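Local coordinates for protein CytC3 (Streptomyces, PDB 3GJA) that probably chlorinates an amino acid tethered to a carrier protein, as a nonheme iron halogenase with a cupin-type beta barrel, at residues A8-F20 with P84-R96. Sequence-based numbering, arbitrary orientation.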
loop_
_atom_site.group_PDB
_atom_site.type_symbol
_atom_site.label_atom_id
_atom_site.label_comp_id
_atom_site.label_asym_id
_atom_site.label_seq_id
_atom_site.Cartn_x
_atom_site.Cartn_y
_atom_site.Cartn_z
ATOM N N ALA A 8 20.373 -13.129 -2.242
ATOM C CA ALA A 8 20.001 -11.825 -1.616
ATOM C C ALA A 8 18.765 -11.991 -0.738
ATOM O O ALA A 8 17.829 -12.705 -1.093
ATOM C CB ALA A 8 19.737 -10.776 -2.696
ATOM N N ASN A 9 18.772 -11.314 0.404
ATOM C CA ASN A 9 17.678 -11.380 1.360
ATOM C C ASN A 9 17.449 -9.975 1.917
ATOM O O ASN A 9 18.405 -9.228 2.119
ATOM C CB ASN A 9 18.067 -12.350 2.479
ATOM C CG ASN A 9 17.072 -12.372 3.614
ATOM O OD1 ASN A 9 16.844 -11.363 4.276
ATOM N ND2 ASN A 9 16.481 -13.535 3.856
ATOM N N PHE A 10 16.192 -9.609 2.160
ATOM C CA PHE A 10 15.896 -8.283 2.697
ATOM C C PHE A 10 15.085 -8.323 3.988
ATOM O O PHE A 10 14.426 -7.351 4.355
ATOM C CB PHE A 10 15.181 -7.442 1.640
ATOM C CG PHE A 10 16.048 -7.102 0.466
ATOM C CD1 PHE A 10 17.001 -6.094 0.560
ATOM C CD2 PHE A 10 15.952 -7.822 -0.718
ATOM C CE1 PHE A 10 17.849 -5.810 -0.510
ATOM C CE2 PHE A 10 16.795 -7.549 -1.790
ATOM C CZ PHE A 10 17.744 -6.542 -1.685
ATOM N N THR A 11 15.148 -9.455 4.676
ATOM C CA THR A 11 14.447 -9.645 5.938
ATOM C C THR A 11 14.943 -8.618 6.949
ATOM O O THR A 11 16.116 -8.265 6.951
ATOM C CB THR A 11 14.720 -11.054 6.507
ATOM O OG1 THR A 11 14.294 -12.040 5.561
ATOM C CG2 THR A 11 13.975 -11.257 7.820
ATOM N N PHE A 12 14.054 -8.129 7.805
ATOM C CA PHE A 12 14.466 -7.165 8.815
ATOM C C PHE A 12 15.243 -7.868 9.922
ATOM O O PHE A 12 15.052 -9.055 10.175
ATOM C CB PHE A 12 13.257 -6.476 9.447
ATOM C CG PHE A 12 12.729 -5.318 8.658
ATOM C CD1 PHE A 12 13.584 -4.315 8.211
ATOM C CD2 PHE A 12 11.365 -5.201 8.410
ATOM C CE1 PHE A 12 13.090 -3.205 7.531
ATOM C CE2 PHE A 12 10.857 -4.096 7.731
ATOM C CZ PHE A 12 11.721 -3.095 7.290
ATOM N N SER A 13 16.117 -7.122 10.581
ATOM C CA SER A 13 16.898 -7.661 11.679
ATOM C C SER A 13 15.960 -7.700 12.879
ATOM O O SER A 13 14.906 -7.069 12.864
ATOM C CB SER A 13 18.071 -6.736 11.992
ATOM O OG SER A 13 17.609 -5.517 12.550
ATOM N N PRO A 14 16.323 -8.443 13.932
ATOM C CA PRO A 14 15.444 -8.497 15.104
ATOM C C PRO A 14 15.230 -7.112 15.718
ATOM O O PRO A 14 14.162 -6.819 16.255
ATOM C CB PRO A 14 16.182 -9.453 16.042
ATOM C CG PRO A 14 17.623 -9.269 15.650
ATOM C CD PRO A 14 17.540 -9.243 14.151
ATOM N N GLU A 15 16.248 -6.262 15.622
ATOM C CA GLU A 15 16.169 -4.909 16.161
ATOM C C GLU A 15 15.170 -4.060 15.372
ATOM O O GLU A 15 14.316 -3.381 15.946
ATOM C CB GLU A 15 17.542 -4.238 16.114
ATOM C CG GLU A 15 17.557 -2.845 16.725
ATOM C CD GLU A 15 18.897 -2.144 16.576
ATOM O OE1 GLU A 15 19.929 -2.732 16.973
ATOM O OE2 GLU A 15 18.919 -0.998 16.069
ATOM N N GLU A 16 15.291 -4.100 14.051
ATOM C CA GLU A 16 14.412 -3.333 13.185
ATOM C C GLU A 16 12.960 -3.730 13.402
ATOM O O GLU A 16 12.075 -2.877 13.423
ATOM C CB GLU A 16 14.826 -3.538 11.731
ATOM C CG GLU A 16 16.269 -3.161 11.500
ATOM C CD GLU A 16 16.733 -3.432 10.094
ATOM O OE1 GLU A 16 16.535 -4.567 9.611
ATOM O OE2 GLU A 16 17.308 -2.513 9.474
ATOM N N VAL A 17 12.721 -5.027 13.568
ATOM C CA VAL A 17 11.370 -5.525 13.806
ATOM C C VAL A 17 10.857 -4.951 15.123
ATOM O O VAL A 17 9.698 -4.558 15.229
ATOM C CB VAL A 17 11.346 -7.073 13.884
ATOM C CG1 VAL A 17 9.948 -7.562 14.245
ATOM C CG2 VAL A 17 11.780 -7.666 12.548
ATOM N N ALA A 18 11.733 -4.895 16.123
ATOM C CA ALA A 18 11.373 -4.367 17.435
ATOM C C ALA A 18 11.003 -2.896 17.319
ATOM O O ALA A 18 10.029 -2.439 17.922
ATOM C CB ALA A 18 12.533 -4.535 18.408
ATOM N N ARG A 19 11.799 -2.165 16.545
ATOM C CA ARG A 19 11.580 -0.744 16.316
ATOM C C ARG A 19 10.197 -0.540 15.701
ATOM O O ARG A 19 9.436 0.328 16.128
ATOM C CB ARG A 19 12.654 -0.209 15.371
ATOM C CG ARG A 19 12.610 1.285 15.117
ATOM C CD ARG A 19 13.545 1.627 13.976
ATOM N NE ARG A 19 14.831 0.958 14.147
ATOM C CZ ARG A 19 15.761 0.864 13.201
ATOM N NH1 ARG A 19 15.555 1.399 12.004
ATOM N NH2 ARG A 19 16.898 0.226 13.454
ATOM N N PHE A 20 9.878 -1.351 14.698
ATOM C CA PHE A 20 8.588 -1.265 14.030
ATOM C C PHE A 20 7.467 -1.558 15.017
ATOM O O PHE A 20 6.410 -0.929 14.984
ATOM C CB PHE A 20 8.513 -2.270 12.884
ATOM C CG PHE A 20 7.198 -2.256 12.163
ATOM C CD1 PHE A 20 6.987 -1.394 11.091
ATOM C CD2 PHE A 20 6.157 -3.083 12.577
ATOM C CE1 PHE A 20 5.754 -1.356 10.439
ATOM C CE2 PHE A 20 4.925 -3.052 11.934
ATOM C CZ PHE A 20 4.720 -2.186 10.862
ATOM N N PRO A 84 11.499 -8.114 -3.745
ATOM C CA PRO A 84 12.068 -8.729 -2.541
ATOM C C PRO A 84 12.343 -7.655 -1.491
ATOM O O PRO A 84 12.150 -7.874 -0.291
ATOM C CB PRO A 84 13.355 -9.364 -3.058
ATOM C CG PRO A 84 12.990 -9.748 -4.455
ATOM C CD PRO A 84 12.240 -8.537 -4.947
ATOM N N GLU A 85 12.802 -6.496 -1.960
ATOM C CA GLU A 85 13.103 -5.374 -1.077
ATOM C C GLU A 85 11.863 -4.961 -0.287
ATOM O O GLU A 85 11.968 -4.377 0.792
ATOM C CB GLU A 85 13.645 -4.191 -1.885
ATOM C CG GLU A 85 14.971 -4.490 -2.576
ATOM C CD GLU A 85 14.810 -5.112 -3.958
ATOM O OE1 GLU A 85 13.796 -5.792 -4.216
ATOM O OE2 GLU A 85 15.715 -4.925 -4.790
ATOM N N ILE A 86 10.686 -5.262 -0.825
ATOM C CA ILE A 86 9.454 -4.947 -0.120
ATOM C C ILE A 86 8.936 -6.184 0.606
ATOM O O ILE A 86 8.756 -6.171 1.826
ATOM C CB ILE A 86 8.355 -4.439 -1.077
ATOM C CG1 ILE A 86 8.703 -3.038 -1.582
ATOM C CG2 ILE A 86 7.011 -4.401 -0.357
ATOM C CD1 ILE A 86 7.680 -2.464 -2.561
ATOM N N VAL A 87 8.711 -7.251 -0.155
ATOM C CA VAL A 87 8.188 -8.507 0.371
ATOM C C VAL A 87 8.986 -9.134 1.517
ATOM O O VAL A 87 8.402 -9.581 2.502
ATOM C CB VAL A 87 8.026 -9.532 -0.770
ATOM C CG1 VAL A 87 7.671 -10.897 -0.207
ATOM C CG2 VAL A 87 6.940 -9.058 -1.724
ATOM N N ASP A 88 10.308 -9.183 1.407
ATOM C CA ASP A 88 11.085 -9.763 2.498
ATOM C C ASP A 88 10.908 -8.946 3.776
ATOM O O ASP A 88 10.875 -9.498 4.877
ATOM C CB ASP A 88 12.580 -9.829 2.162
ATOM C CG ASP A 88 12.893 -10.800 1.037
ATOM O OD1 ASP A 88 12.049 -11.670 0.740
ATOM O OD2 ASP A 88 13.998 -10.689 0.462
ATOM N N ARG A 89 10.800 -7.628 3.634
ATOM C CA ARG A 89 10.642 -6.774 4.805
ATOM C C ARG A 89 9.250 -6.884 5.412
ATOM O O ARG A 89 9.116 -6.993 6.629
ATOM C CB ARG A 89 10.988 -5.320 4.461
ATOM C CG ARG A 89 12.498 -5.084 4.400
ATOM C CD ARG A 89 12.880 -3.625 4.234
ATOM N NE ARG A 89 13.329 -3.350 2.879
ATOM C CZ ARG A 89 14.527 -2.872 2.558
ATOM N NH1 ARG A 89 15.422 -2.600 3.492
ATOM N NH2 ARG A 89 14.831 -2.673 1.289
ATOM N N VAL A 90 8.217 -6.872 4.577
ATOM C CA VAL A 90 6.864 -6.997 5.097
ATOM C C VAL A 90 6.730 -8.372 5.754
ATOM O O VAL A 90 6.155 -8.504 6.837
ATOM C CB VAL A 90 5.811 -6.875 3.979
ATOM C CG1 VAL A 90 4.421 -7.152 4.541
ATOM C CG2 VAL A 90 5.861 -5.484 3.370
ATOM N N GLY A 91 7.283 -9.384 5.086
ATOM C CA GLY A 91 7.233 -10.748 5.586
ATOM C C GLY A 91 7.843 -10.910 6.963
ATOM O O GLY A 91 7.396 -11.745 7.743
ATOM N N SER A 92 8.874 -10.127 7.263
ATOM C CA SER A 92 9.513 -10.187 8.570
ATOM C C SER A 92 8.555 -9.656 9.637
ATOM O O SER A 92 8.740 -9.905 10.828
ATOM C CB SER A 92 10.772 -9.324 8.589
ATOM O OG SER A 92 11.598 -9.594 7.478
ATOM N N LEU A 93 7.531 -8.927 9.205
ATOM C CA LEU A 93 6.577 -8.328 10.129
ATOM C C LEU A 93 5.291 -9.105 10.337
ATOM O O LEU A 93 4.852 -9.292 11.470
ATOM C CB LEU A 93 6.230 -6.911 9.662
ATOM C CG LEU A 93 7.128 -5.725 10.039
ATOM C CD1 LEU A 93 8.578 -6.118 10.100
ATOM C CD2 LEU A 93 6.904 -4.612 9.024
ATOM N N ILE A 94 4.680 -9.556 9.251
ATOM C CA ILE A 94 3.424 -10.279 9.370
ATOM C C ILE A 94 3.394 -11.673 8.742
ATOM O O ILE A 94 2.319 -12.254 8.576
ATOM C CB ILE A 94 2.265 -9.438 8.797
ATOM C CG1 ILE A 94 2.537 -9.089 7.333
ATOM C CG2 ILE A 94 2.110 -8.154 9.613
ATOM C CD1 ILE A 94 1.369 -8.406 6.647
ATOM N N GLY A 95 4.562 -12.205 8.388
ATOM C CA GLY A 95 4.611 -13.545 7.822
ATOM C C GLY A 95 4.956 -13.658 6.351
ATOM O O GLY A 95 4.657 -12.760 5.564
ATOM N N ARG A 96 5.573 -14.777 5.975
ATOM C CA ARG A 96 5.971 -15.003 4.589
ATOM C C ARG A 96 4.857 -15.412 3.634
ATOM O O ARG A 96 5.057 -15.415 2.425
ATOM C CB ARG A 96 7.106 -16.020 4.515
ATOM C CG ARG A 96 8.479 -15.401 4.692
ATOM C CD ARG A 96 8.653 -14.822 6.079
ATOM N NE ARG A 96 9.984 -14.245 6.257
ATOM C CZ ARG A 96 10.478 -13.849 7.427
ATOM N NH1 ARG A 96 9.751 -13.969 8.535
ATOM N NH2 ARG A 96 11.698 -13.333 7.491
#
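Three phenylalanine rings of residues 8-20 each receive an aliphatic group of helix 84-94 over one face, beside the sheet of this cupin-clan beta barrel. Glu-85 CG sits 3.6 Å from the centroid of the Phe-10 ring, 13° off its normal, a CH-pi contact; the Glu-85 carboxylate, whose OE2 forms a salt bridge with Arg-83, stacks nearly parallel to the ring plane, and Asp-88 OD2 lies at the ring edge. Arg-89 CG covers one face of Phe-12 nearer the rim, while Leu-93 CD1 meets its edge at CD2. Leu-93 CD2 stands over the centre of the Phe-20 ring. Leu-93 thus bridges two rings, one methyl to each.

The extended N-terminal segment 8-13 and helix 14-20 pack against helix 84-94, the helix axes 68° apart. Helix 84-94 also turns Ile-86 and Val-90, which point away from this contact, onto Val-149 and Tyr-260 of the sheet, and Phe-12 and Phe-20 also touch Ile-26 of edge strand 25-30.

Polar bonds fix the extended segment along the helix. Phe-10 N donates to Asp-88 OD2 (3.0 Å), meeting it on the anti side, out of the carboxylate plane; Asp-88 OD1 forms a salt bridge with Arg-315. Two residues on, Phe-12 N donates more directly to Ser-92 OG (2.9 Å, 159°). With OG beside its own backbone N, Ser-92 itself donates to Asp-88 O, so one hydroxyl joins the segment to the helix. Asn-9 OD1 reaches forward past Phe-10 to accept from Thr-11 N, an Asx turn, and from Thr-11 OG1. The Arg-89 chain, bent at chi3, folds back along its own helix: NE donates to Glu-85 O at 2.7 Å, in the carbonyl plane.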